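Local coordinates for transcription factor GAMBIF1 (Anopheles gambiae, PDB 1BVO), which binds DNA through the Rel-family specificity domain that makes up this chain and probably activates RNA polymerase II transcription as part of the full-length protein, at residues 64-69 with 123-128; 17-22 with 101-106; 1-6 with 41-46. All blocks are in the same frame, centred on the assembly; numbering follows the deposited sequence.

Interaction 1: 64-69 with 123-128; sequences PEHKPH and DPFRTG
The Phe125 ring receives Pro64 O and His66 CD2 over one face; the His66 and Phe125 rings lie alongside, obliquely set, with planes at 53° and centroids 5.4 Å apart. Thr127 suits its place by pairing a hydroxyl with a methyl: OG1 donates a weak hydrogen bond to Glu65 O (3.1 Å), while CG2 packs across Lys67 CB and CG at about a right angle and reaches Pro68 CD at 3.7 Å. A water fills the polar middle, giving hydrogen bonds to His66 O and Asp123 OD1 (2.7 Å each) and accepting one from Phe125 N. These are loops of the immunoglobulin-like Rel specificity domain, one following strand 52-59 and the other helix 107-120. Asp123 opens a type I turn ending at Arg126. With CG anti to the backbone N (chi1 180°), its carboxylate can accept from nearby N-H groups: OD2 collects Thr127 N and Gly128 N (2.7 Å), both on the syn side, which ties the turn to the residues after it and sets Phe125 and Thr127 against the other loop. Behind them, Pro124 packs on strands 52-59 and 142-152, Phe125 rests on Pro165 and Val167, and His66 ND1 is hydrogen-bonded to Thr60 O.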
loop_
_atom_site.group_PDB
_atom_site.type_symbol
_atom_site.label_atom_id
_atom_site.label_comp_id
_atom_site.label_asym_id
_atom_site.label_seq_id
_atom_site.Cartn_x
_atom_site.Cartn_y
_atom_site.Cartn_z
ATOM N N PRO C 64 8.820 10.622 -29.028
ATOM C CA PRO C 64 7.852 11.249 -29.955
ATOM C C PRO C 64 6.660 10.306 -30.176
ATOM O O PRO C 64 5.544 10.755 -30.451
ATOM C CB PRO C 64 8.669 11.471 -31.227
ATOM C CG PRO C 64 9.575 10.291 -31.223
ATOM C CD PRO C 64 10.038 10.217 -29.758
ATOM N N GLU C 65 6.928 9.007 -30.023
ATOM C CA GLU C 65 5.917 7.957 -30.150
ATOM C C GLU C 65 5.354 7.661 -28.763
ATOM O O GLU C 65 5.325 6.501 -28.333
ATOM C CB GLU C 65 6.564 6.682 -30.701
ATOM C CG GLU C 65 6.896 6.730 -32.163
ATOM C CD GLU C 65 5.650 6.869 -33.010
ATOM O OE1 GLU C 65 4.935 5.857 -33.186
ATOM O OE2 GLU C 65 5.374 7.995 -33.486
ATOM N N HIS C 66 4.904 8.705 -28.071
ATOM C CA HIS C 66 4.372 8.567 -26.720
ATOM C C HIS C 66 3.406 7.399 -26.607
ATOM O O HIS C 66 2.591 7.175 -27.492
ATOM C CB HIS C 66 3.661 9.843 -26.304
ATOM C CG HIS C 66 4.438 11.081 -26.607
ATOM N ND1 HIS C 66 5.238 11.704 -25.671
ATOM C CD2 HIS C 66 4.600 11.766 -27.754
ATOM C CE1 HIS C 66 5.869 12.715 -26.240
ATOM N NE2 HIS C 66 5.498 12.774 -27.504
ATOM N N LYS C 67 3.477 6.701 -25.479
ATOM C CA LYS C 67 2.629 5.545 -25.193
ATOM C C LYS C 67 1.623 5.877 -24.111
ATOM O O LYS C 67 1.871 6.730 -23.244
ATOM C CB LYS C 67 3.439 4.394 -24.595
ATOM C CG LYS C 67 4.757 4.067 -25.222
ATOM C CD LYS C 67 5.528 3.182 -24.247
ATOM C CE LYS C 67 6.758 2.593 -24.889
ATOM N NZ LYS C 67 6.347 1.565 -25.873
ATOM N N PRO C 68 0.522 5.112 -24.075
ATOM C CA PRO C 68 -0.548 5.266 -23.096
ATOM C C PRO C 68 0.110 5.227 -21.735
ATOM O O PRO C 68 0.942 4.350 -21.458
ATOM C CB PRO C 68 -1.384 4.019 -23.325
ATOM C CG PRO C 68 -1.311 3.867 -24.791
ATOM C CD PRO C 68 0.162 4.088 -25.073
ATOM N N HIS C 69 -0.153 6.259 -20.954
ATOM C CA HIS C 69 0.393 6.336 -19.631
ATOM C C HIS C 69 -0.730 5.808 -18.785
ATOM O O HIS C 69 -1.872 6.232 -18.933
ATOM C CB HIS C 69 0.716 7.772 -19.254
ATOM C CG HIS C 69 1.480 7.884 -17.974
ATOM N ND1 HIS C 69 1.043 7.288 -16.812
ATOM C CD2 HIS C 69 2.672 8.446 -17.697
ATOM C CE1 HIS C 69 1.949 7.483 -15.865
ATOM N NE2 HIS C 69 2.946 8.178 -16.375
ATOM N N ASP C 123 -5.131 4.461 -27.922
ATOM C CA ASP C 123 -3.715 4.379 -28.169
ATOM C C ASP C 123 -3.455 5.407 -29.235
ATOM O O ASP C 123 -3.523 5.122 -30.429
ATOM C CB ASP C 123 -3.332 2.987 -28.657
ATOM C CG ASP C 123 -1.845 2.859 -28.938
ATOM O OD1 ASP C 123 -1.107 3.868 -28.904
ATOM O OD2 ASP C 123 -1.407 1.727 -29.216
ATOM N N PRO C 124 -3.175 6.638 -28.811
ATOM C CA PRO C 124 -2.912 7.751 -29.713
ATOM C C PRO C 124 -1.887 7.493 -30.804
ATOM O O PRO C 124 -2.183 7.632 -31.990
ATOM C CB PRO C 124 -2.449 8.855 -28.763
ATOM C CG PRO C 124 -3.191 8.550 -27.496
ATOM C CD PRO C 124 -3.016 7.059 -27.406
ATOM N N PHE C 125 -0.679 7.121 -30.406
ATOM C CA PHE C 125 0.386 6.921 -31.373
ATOM C C PHE C 125 0.661 5.524 -31.952
ATOM O O PHE C 125 1.668 5.337 -32.640
ATOM C CB PHE C 125 1.667 7.556 -30.823
ATOM C CG PHE C 125 1.539 9.020 -30.551
ATOM C CD1 PHE C 125 1.078 9.486 -29.323
ATOM C CD2 PHE C 125 1.861 9.950 -31.537
ATOM C CE1 PHE C 125 0.945 10.863 -29.082
ATOM C CE2 PHE C 125 1.728 11.317 -31.310
ATOM C CZ PHE C 125 1.268 11.776 -30.078
ATOM N N ARG C 126 -0.262 4.581 -31.762
ATOM C CA ARG C 126 -0.100 3.211 -32.273
ATOM C C ARG C 126 1.222 2.703 -31.745
ATOM O O ARG C 126 2.194 2.493 -32.463
ATOM C CB ARG C 126 -0.166 3.187 -33.801
ATOM C CG ARG C 126 -1.563 3.497 -34.321
ATOM C CD ARG C 126 -1.561 3.962 -35.766
ATOM N NE ARG C 126 -2.939 4.202 -36.221
ATOM C CZ ARG C 126 -3.464 3.711 -37.344
ATOM N NH1 ARG C 126 -2.726 2.941 -38.139
ATOM N NH2 ARG C 126 -4.738 3.961 -37.654
ATOM N N THR C 127 1.195 2.465 -30.449
ATOM C CA THR C 127 2.327 2.045 -29.661
ATOM C C THR C 127 2.116 0.649 -29.069
ATOM O O THR C 127 3.079 -0.031 -28.677
ATOM C CB THR C 127 2.467 3.109 -28.556
ATOM O OG1 THR C 127 3.520 4.020 -28.883
ATOM C CG2 THR C 127 2.690 2.488 -27.202
ATOM N N GLY C 128 0.864 0.208 -29.029
ATOM C CA GLY C 128 0.555 -1.083 -28.457
ATOM C C GLY C 128 0.851 -1.041 -26.970
ATOM O O GLY C 128 1.326 -0.039 -26.442
HETATM O O HOH W 1 0.148 5.997 -27.843
#

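Interaction 2: 17-22 with 101-106. With nucleotides of chain B; nucleotides of chain A.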
loop_
_atom_site.group_PDB
_atom_site.type_symbol
_atom_site.label_atom_id
_atom_site.label_comp_id
_atom_site.label_asym_id
_atom_site.label_seq_id
_atom_site.Cartn_x
_atom_site.Cartn_y
_atom_site.Cartn_z
ATOM N N ARG C 17 -3.564 12.408 -7.434
ATOM C CA ARG C 17 -4.136 11.708 -6.300
ATOM C C ARG C 17 -4.414 10.258 -6.625
ATOM O O ARG C 17 -4.674 9.922 -7.786
ATOM C CB ARG C 17 -5.395 12.446 -5.820
ATOM C CG ARG C 17 -5.130 13.900 -5.424
ATOM C CD ARG C 17 -4.951 14.075 -3.914
ATOM N NE ARG C 17 -4.563 15.444 -3.613
ATOM C CZ ARG C 17 -4.175 15.882 -2.427
ATOM N NH1 ARG C 17 -4.116 15.075 -1.389
ATOM N NH2 ARG C 17 -3.807 17.149 -2.297
ATOM N N TYR C 18 -4.250 9.385 -5.632
ATOM C CA TYR C 18 -4.505 7.961 -5.814
ATOM C C TYR C 18 -5.987 7.726 -5.609
ATOM O O TYR C 18 -6.652 8.485 -4.906
ATOM C CB TYR C 18 -3.744 7.103 -4.791
ATOM C CG TYR C 18 -2.233 7.129 -4.928
ATOM C CD1 TYR C 18 -1.496 8.198 -4.435
ATOM C CD2 TYR C 18 -1.541 6.088 -5.558
ATOM C CE1 TYR C 18 -0.120 8.246 -4.567
ATOM C CE2 TYR C 18 -0.151 6.130 -5.690
ATOM C CZ TYR C 18 0.548 7.218 -5.191
ATOM O OH TYR C 18 1.912 7.324 -5.303
ATOM N N GLU C 19 -6.497 6.667 -6.227
ATOM C CA GLU C 19 -7.898 6.287 -6.113
ATOM C C GLU C 19 -8.245 6.136 -4.631
ATOM O O GLU C 19 -9.306 6.573 -4.172
ATOM C CB GLU C 19 -8.126 4.973 -6.861
ATOM C CG GLU C 19 -9.575 4.564 -6.990
ATOM C CD GLU C 19 -9.775 3.401 -7.957
ATOM O OE1 GLU C 19 -8.767 2.852 -8.474
ATOM O OE2 GLU C 19 -10.951 3.035 -8.205
ATOM N N CYS C 20 -7.285 5.617 -3.872
ATOM C CA CYS C 20 -7.447 5.413 -2.433
ATOM C C CYS C 20 -7.686 6.719 -1.669
ATOM O O CYS C 20 -8.038 6.681 -0.491
ATOM C CB CYS C 20 -6.204 4.740 -1.851
ATOM S SG CYS C 20 -4.868 5.920 -1.534
ATOM N N GLU C 21 -7.444 7.864 -2.306
ATOM C CA GLU C 21 -7.643 9.146 -1.629
ATOM C C GLU C 21 -9.066 9.678 -1.712
ATOM O O GLU C 21 -9.409 10.645 -1.020
ATOM C CB GLU C 21 -6.655 10.196 -2.136
ATOM C CG GLU C 21 -5.354 10.217 -1.361
ATOM C CD GLU C 21 -4.387 11.266 -1.863
ATOM O OE1 GLU C 21 -3.806 11.062 -2.948
ATOM O OE2 GLU C 21 -4.198 12.299 -1.180
ATOM N N GLY C 22 -9.869 9.081 -2.591
ATOM C CA GLY C 22 -11.257 9.474 -2.746
ATOM C C GLY C 22 -11.542 10.962 -2.856
ATOM O O GLY C 22 -12.335 11.507 -2.095
ATOM N N GLY C 101 -8.445 16.426 -13.997
ATOM C CA GLY C 101 -7.564 16.030 -12.915
ATOM C C GLY C 101 -6.817 14.751 -13.244
ATOM O O GLY C 101 -7.260 13.955 -14.082
ATOM N N ILE C 102 -5.714 14.522 -12.535
ATOM C CA ILE C 102 -4.908 13.350 -12.804
ATOM C C ILE C 102 -4.900 12.435 -11.603
ATOM O O ILE C 102 -4.527 12.836 -10.494
ATOM C CB ILE C 102 -3.502 13.778 -13.239
ATOM C CG1 ILE C 102 -3.630 14.650 -14.480
ATOM C CG2 ILE C 102 -2.640 12.573 -13.565
ATOM C CD1 ILE C 102 -2.383 15.368 -14.841
ATOM N N GLN C 103 -5.439 11.242 -11.816
ATOM C CA GLN C 103 -5.505 10.229 -10.778
ATOM C C GLN C 103 -4.434 9.210 -11.098
ATOM O O GLN C 103 -4.507 8.476 -12.090
ATOM C CB GLN C 103 -6.875 9.568 -10.748
ATOM C CG GLN C 103 -7.194 8.876 -9.441
ATOM C CD GLN C 103 -8.685 8.717 -9.227
ATOM O OE1 GLN C 103 -9.276 7.718 -9.651
ATOM N NE2 GLN C 103 -9.309 9.709 -8.577
ATOM N N CYS C 104 -3.416 9.188 -10.259
ATOM C CA CYS C 104 -2.298 8.304 -10.465
ATOM C C CYS C 104 -2.485 6.883 -10.006
ATOM O O CYS C 104 -2.865 6.606 -8.869
ATOM C CB CYS C 104 -1.063 8.865 -9.790
ATOM S SG CYS C 104 -1.358 9.149 -8.067
ATOM N N VAL C 105 -2.179 5.980 -10.920
ATOM C CA VAL C 105 -2.231 4.575 -10.622
ATOM C C VAL C 105 -0.907 4.328 -9.942
ATOM O O VAL C 105 0.102 4.920 -10.324
ATOM C CB VAL C 105 -2.184 3.733 -11.873
ATOM C CG1 VAL C 105 -2.835 2.417 -11.610
ATOM C CG2 VAL C 105 -2.823 4.444 -13.038
ATOM N N LYS C 106 -0.900 3.412 -8.986
ATOM C CA LYS C 106 0.313 3.044 -8.251
ATOM C C LYS C 106 0.917 1.799 -8.939
ATOM O O LYS C 106 0.183 1.037 -9.584
ATOM C CB LYS C 106 -0.047 2.766 -6.786
ATOM C CG LYS C 106 -1.194 1.796 -6.587
ATOM C CD LYS C 106 -1.445 1.496 -5.109
ATOM C CE LYS C 106 -2.365 0.266 -4.967
ATOM N NZ LYS C 106 -2.327 -0.331 -3.600
ATOM P P DA B 9 3.173 4.077 -5.833
ATOM O OP1 DA B 9 3.024 2.732 -6.452
ATOM O OP2 DA B 9 3.101 5.290 -6.683
ATOM O "O5'" DA B 9 2.220 4.152 -4.574
ATOM C "C5'" DA B 9 2.197 3.036 -3.707
ATOM C "C4'" DA B 9 1.448 3.368 -2.439
ATOM O "O4'" DA B 9 2.162 4.376 -1.702
ATOM C "C3'" DA B 9 0.020 3.866 -2.619
ATOM O "O3'" DA B 9 -0.822 2.943 -1.916
ATOM C "C2'" DA B 9 0.038 5.272 -2.013
ATOM C "C1'" DA B 9 1.258 5.283 -1.101
ATOM N N9 DA B 9 1.962 6.559 -0.990
ATOM C C8 DA B 9 2.400 7.362 -2.017
ATOM N N7 DA B 9 3.040 8.438 -1.610
ATOM C C5 DA B 9 3.009 8.330 -0.225
ATOM C C6 DA B 9 3.511 9.160 0.791
ATOM N N6 DA B 9 4.155 10.302 0.551
ATOM N N1 DA B 9 3.323 8.775 2.058
ATOM C C2 DA B 9 2.655 7.626 2.291
ATOM N N3 DA B 9 2.133 6.777 1.422
ATOM C C4 DA B 9 2.346 7.182 0.171
ATOM P P DT A 9 3.236 4.126 -5.729
ATOM O OP1 DT A 9 3.109 2.829 -6.429
ATOM O OP2 DT A 9 3.145 5.380 -6.506
ATOM O "O5'" DT A 9 2.190 4.117 -4.539
ATOM C "C5'" DT A 9 2.274 3.090 -3.568
ATOM C "C4'" DT A 9 1.513 3.451 -2.321
ATOM O "O4'" DT A 9 2.203 4.466 -1.549
ATOM C "C3'" DT A 9 0.083 3.942 -2.520
ATOM O "O3'" DT A 9 -0.756 3.024 -1.826
ATOM C "C2'" DT A 9 0.092 5.344 -1.905
ATOM C "C1'" DT A 9 1.241 5.280 -0.910
ATOM N N1 DT A 9 1.914 6.558 -0.511
ATOM C C2 DT A 9 2.056 6.848 0.848
ATOM O O2 DT A 9 1.595 6.156 1.738
ATOM N N3 DT A 9 2.746 7.997 1.126
ATOM C C4 DT A 9 3.279 8.883 0.222
ATOM O O4 DT A 9 3.906 9.872 0.632
ATOM C C5 DT A 9 3.051 8.552 -1.171
ATOM C C7 DT A 9 3.537 9.496 -2.230
ATOM C C6 DT A 9 2.399 7.416 -1.459
ATOM P P DT A 10 -2.349 3.164 -1.903
ATOM O OP1 DT A 10 -2.908 1.810 -2.144
ATOM O OP2 DT A 10 -2.716 4.272 -2.817
ATOM O "O5'" DT A 10 -2.689 3.569 -0.414
ATOM C "C5'" DT A 10 -1.881 4.536 0.223
ATOM C "C4'" DT A 10 -2.154 4.549 1.698
ATOM O "O4'" DT A 10 -1.246 5.503 2.278
ATOM C "C3'" DT A 10 -3.559 5.014 2.076
ATOM O "O3'" DT A 10 -4.028 4.212 3.161
ATOM C "C2'" DT A 10 -3.393 6.501 2.376
ATOM C "C1'" DT A 10 -1.923 6.667 2.729
ATOM N N1 DT A 10 -1.283 7.816 2.062
ATOM C C2 DT A 10 -0.545 8.712 2.821
ATOM O O2 DT A 10 -0.419 8.615 4.033
ATOM N N3 DT A 10 0.042 9.732 2.101
ATOM C C4 DT A 10 -0.042 9.944 0.736
ATOM O O4 DT A 10 0.548 10.903 0.225
ATOM C C5 DT A 10 -0.846 8.976 0.011
ATOM C C7 DT A 10 -1.004 9.134 -1.465
ATOM C C6 DT A 10 -1.417 7.975 0.699
#
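Two first torsions bring sulfur and ring together: Tyr18 places CG anti to its carbonyl carbon (chi1 -66°), while Cys104 holds SG between backbone N and carbonyl carbon (chi1 56°). Cys104 SG therefore sits over the middle of the Tyr18 ring, 3.6 Å from the centroid and 6° off the normal; the polarisable sulfur suits a place over an aromatic face. The opposite face meets the C2' of nucleotide 9, where DT9 of chain A and DA9 of chain B overlap in the model. In either placement the Tyr18 hydroxyl lies at hydrogen-bonding distance from OP2, 2.6 Å between OH and OP2 of DT9 of chain A. Lys106 CB lies at the ring edge.

A single backbone bridge, Arg17 with Gln103, joins the segments beside the ring and sulfur: Arg17 N donates to Ile102 O at 3.2 Å, and Cys104 N to Arg17 O at 2.9 Å. Gln103 CG lies against Arg17 O, and its side chain crosses that of Glu19 obliquely, OE1 4.1 Å from Glu19 CB. The 3-10 turn 19-21 folds Glu21 back, so that OE1 accepts Tyr18 N while OE2 takes Arg17 NH1 at 2.8 Å, in the guanidinium plane. Residues 17-22 belong to the DNA recognition loop of the Rel family, and both charged groups go on to bases: Arg17 NH2 to a guanine N7, Glu21 OE2 to a cytosine N4. Lys106, extended beyond CG, brings NZ to OP1 of DT10 of chain A (2.7 Å); a phosphate of the overlapping DNA copy may be the same partner.

Tyr18 and Lys106 thus grip mainly the sugar-phosphate backbone, though Tyr18 CD1 also touches the thymine methyl C7 of DT10 of chain A, whereas the Arg17-Glu21 salt bridge probably holds a donor and an acceptor in position to read base edges.

Interaction 3: 1-6 with 41-46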
loop_
_atom_site.group_PDB
_atom_site.type_symbol
_atom_site.label_atom_id
_atom_site.label_comp_id
_atom_site.label_asym_id
_atom_site.label_seq_id
_atom_site.Cartn_x
_atom_site.Cartn_y
_atom_site.Cartn_z
ATOM N N PRO C 1 -6.712 21.272 -41.269
ATOM C CA PRO C 1 -7.327 21.038 -39.954
ATOM C C PRO C 1 -6.301 20.398 -39.038
ATOM O O PRO C 1 -5.685 19.396 -39.386
ATOM C CB PRO C 1 -8.510 20.113 -40.178
ATOM C CG PRO C 1 -7.997 19.284 -41.334
ATOM C CD PRO C 1 -7.233 20.287 -42.236
ATOM N N TYR C 2 -6.053 21.057 -37.915
ATOM C CA TYR C 2 -5.106 20.589 -36.909
ATOM C C TYR C 2 -5.483 21.291 -35.612
ATOM O O TYR C 2 -6.199 22.293 -35.632
ATOM C CB TYR C 2 -3.666 20.934 -37.314
ATOM C CG TYR C 2 -3.335 22.407 -37.258
ATOM C CD1 TYR C 2 -3.558 23.236 -38.360
ATOM C CD2 TYR C 2 -2.809 22.978 -36.095
ATOM C CE1 TYR C 2 -3.267 24.600 -38.305
ATOM C CE2 TYR C 2 -2.517 24.331 -36.027
ATOM C CZ TYR C 2 -2.749 25.138 -37.132
ATOM O OH TYR C 2 -2.501 26.488 -37.048
ATOM N N VAL C 3 -4.970 20.799 -34.495
ATOM C CA VAL C 3 -5.285 21.378 -33.204
ATOM C C VAL C 3 -4.117 22.150 -32.628
ATOM O O VAL C 3 -2.967 21.724 -32.736
ATOM C CB VAL C 3 -5.677 20.285 -32.198
ATOM C CG1 VAL C 3 -6.445 20.895 -31.042
ATOM C CG2 VAL C 3 -6.487 19.209 -32.889
ATOM N N GLU C 4 -4.408 23.294 -32.029
ATOM C CA GLU C 4 -3.368 24.091 -31.417
ATOM C C GLU C 4 -3.610 24.071 -29.926
ATOM O O GLU C 4 -4.757 24.117 -29.486
ATOM C CB GLU C 4 -3.433 25.528 -31.917
ATOM C CG GLU C 4 -2.397 26.448 -31.285
ATOM C CD GLU C 4 -2.727 27.914 -31.439
ATOM O OE1 GLU C 4 -3.558 28.267 -32.299
ATOM O OE2 GLU C 4 -2.157 28.728 -30.688
ATOM N N ILE C 5 -2.552 23.885 -29.149
ATOM C CA ILE C 5 -2.699 23.900 -27.704
ATOM C C ILE C 5 -2.481 25.325 -27.254
ATOM O O ILE C 5 -1.366 25.716 -26.916
ATOM C CB ILE C 5 -1.709 22.980 -27.043
ATOM C CG1 ILE C 5 -1.897 21.585 -27.623
ATOM C CG2 ILE C 5 -1.872 23.039 -25.521
ATOM C CD1 ILE C 5 -1.235 20.514 -26.840
ATOM N N THR C 6 -3.566 26.083 -27.208
ATOM C CA THR C 6 -3.520 27.492 -26.856
ATOM C C THR C 6 -3.109 27.849 -25.439
ATOM O O THR C 6 -2.620 28.955 -25.196
ATOM C CB THR C 6 -4.822 28.195 -27.258
ATOM O OG1 THR C 6 -5.936 27.597 -26.580
ATOM C CG2 THR C 6 -5.026 28.062 -28.766
ATOM N N PRO C 41 -6.020 24.581 -19.330
ATOM C CA PRO C 41 -5.548 24.130 -20.651
ATOM C C PRO C 41 -6.610 24.301 -21.700
ATOM O O PRO C 41 -7.780 24.030 -21.451
ATOM C CB PRO C 41 -5.308 22.635 -20.440
ATOM C CG PRO C 41 -4.908 22.549 -19.049
ATOM C CD PRO C 41 -5.868 23.497 -18.346
ATOM N N SER C 42 -6.211 24.664 -22.902
ATOM C CA SER C 42 -7.194 24.819 -23.945
ATOM C C SER C 42 -6.628 24.567 -25.322
ATOM O O SER C 42 -5.418 24.700 -25.557
ATOM C CB SER C 42 -7.872 26.188 -23.854
ATOM O OG SER C 42 -6.984 27.211 -23.444
ATOM N N ILE C 43 -7.482 24.043 -26.187
ATOM C CA ILE C 43 -7.100 23.744 -27.547
ATOM C C ILE C 43 -7.979 24.567 -28.483
ATOM O O ILE C 43 -8.969 25.182 -28.056
ATOM C CB ILE C 43 -7.234 22.236 -27.856
ATOM C CG1 ILE C 43 -8.683 21.783 -27.674
ATOM C CG2 ILE C 43 -6.298 21.437 -26.967
ATOM C CD1 ILE C 43 -8.964 20.419 -28.246
ATOM N N GLN C 44 -7.619 24.540 -29.759
ATOM C CA GLN C 44 -8.303 25.303 -30.775
ATOM C C GLN C 44 -8.084 24.593 -32.088
ATOM O O GLN C 44 -6.946 24.383 -32.493
ATOM C CB GLN C 44 -7.633 26.671 -30.846
ATOM C CG GLN C 44 -8.555 27.861 -30.817
ATOM C CD GLN C 44 -9.227 28.092 -32.142
ATOM O OE1 GLN C 44 -8.609 27.958 -33.206
ATOM N NE2 GLN C 44 -10.492 28.469 -32.091
ATOM N N VAL C 45 -9.149 24.181 -32.746
ATOM C CA VAL C 45 -8.994 23.521 -34.026
ATOM C C VAL C 45 -8.858 24.579 -35.097
ATOM O O VAL C 45 -9.404 25.670 -34.972
ATOM C CB VAL C 45 -10.186 22.623 -34.371
ATOM C CG1 VAL C 45 -10.014 22.012 -35.744
ATOM C CG2 VAL C 45 -10.341 21.553 -33.319
ATOM N N HIS C 46 -8.068 24.285 -36.116
ATOM C CA HIS C 46 -7.887 25.208 -37.221
ATOM C C HIS C 46 -8.250 24.472 -38.487
ATOM O O HIS C 46 -8.240 23.245 -38.524
ATOM C CB HIS C 46 -6.434 25.657 -37.327
ATOM C CG HIS C 46 -5.970 26.482 -36.167
ATOM N ND1 HIS C 46 -6.240 27.830 -36.060
ATOM C CD2 HIS C 46 -5.222 26.156 -35.095
ATOM C CE1 HIS C 46 -5.667 28.298 -34.964
ATOM N NE2 HIS C 46 -5.040 27.309 -34.365
#
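His46 can be followed outward from the strand as it crosses Tyr2 and arrives at Glu4. Its CB lies over the face of the Tyr2 ring, 3.9 Å from the centroid, in a CH-pi contact. With CG anti to the carbonyl carbon (chi1 -66°), CG and CD2 continue along the phenol end, CD2 coming 3.4 Å from Tyr2 CZ, and Tyr2 OH stands over the imidazole face toward its rim, 4.1 Å from ND1. The ring planes are 26° apart and offset, with little of one lying over the other. At the tip, His46 NE2 donates to Glu4 OE1 at 2.7 Å, meeting the anti lone pair of a carboxylate nearly coplanar with the ring (12°); CE1 lies near the same oxygen. Glu4, its CG anti to the backbone N and its chain extended, brings OE1 into line. Glu4 CB touches the imidazole edge, and Gln44 OE1 lies over the face turned from Tyr2 OH. Histidine suits this place, offering an aromatic face to tyrosine and an in-plane N-H to glutamate.

The reach is diagonal, since the antiparallel register pairs His46 with Tyr2 and Gln44 with Glu4, both hydrogen-bonded pairs. His46 N donates to Tyr2 O and Glu4 N to Gln44 O, each at 2.8 Å. Between them Val3 and Val45 form a non-hydrogen-bonded pair on the other face, where Val3 CG1 packs against Ile43 CB at 3.5 Å. At the corner, Thr6 OG1 gives a weak hydrogen bond to Ser42 O.

Strand 42-46 is the middle of a three-stranded antiparallel sheet, flanked by 2-7 and 94-96. The beta-branched Val3 and Val45 suit an extended backbone and the interior: they pack on Leu163 of strand 159-172, and Val3 with Ile43 meets Val149 of strand 142-152, so this sheet lies against the five-stranded one as in an immunoglobulin-like sandwich.

How the interactions relate
From the N terminus, 1-6 opens interaction 3 and 17-22 opens interaction 2 before 41-46 returns to close interaction 3, so these two cross. The chain then passes through 64-69, which opens interaction 1, and interaction 2 closes at 101-106 before helix 107-120 leads to 123-128 and closes interaction 1; these cross as well. Interactions 3 and 1 simply follow in series. Interaction 3 builds the edge of the three-stranded sheet, interaction 1 fastens loops beside the five-stranded sheet, and interaction 2 ties the recognition loop to strand 101-103 at the DNA. Interactions 2 and 3 are about 28 Å apart between centres, on opposite sides of the domain's centre.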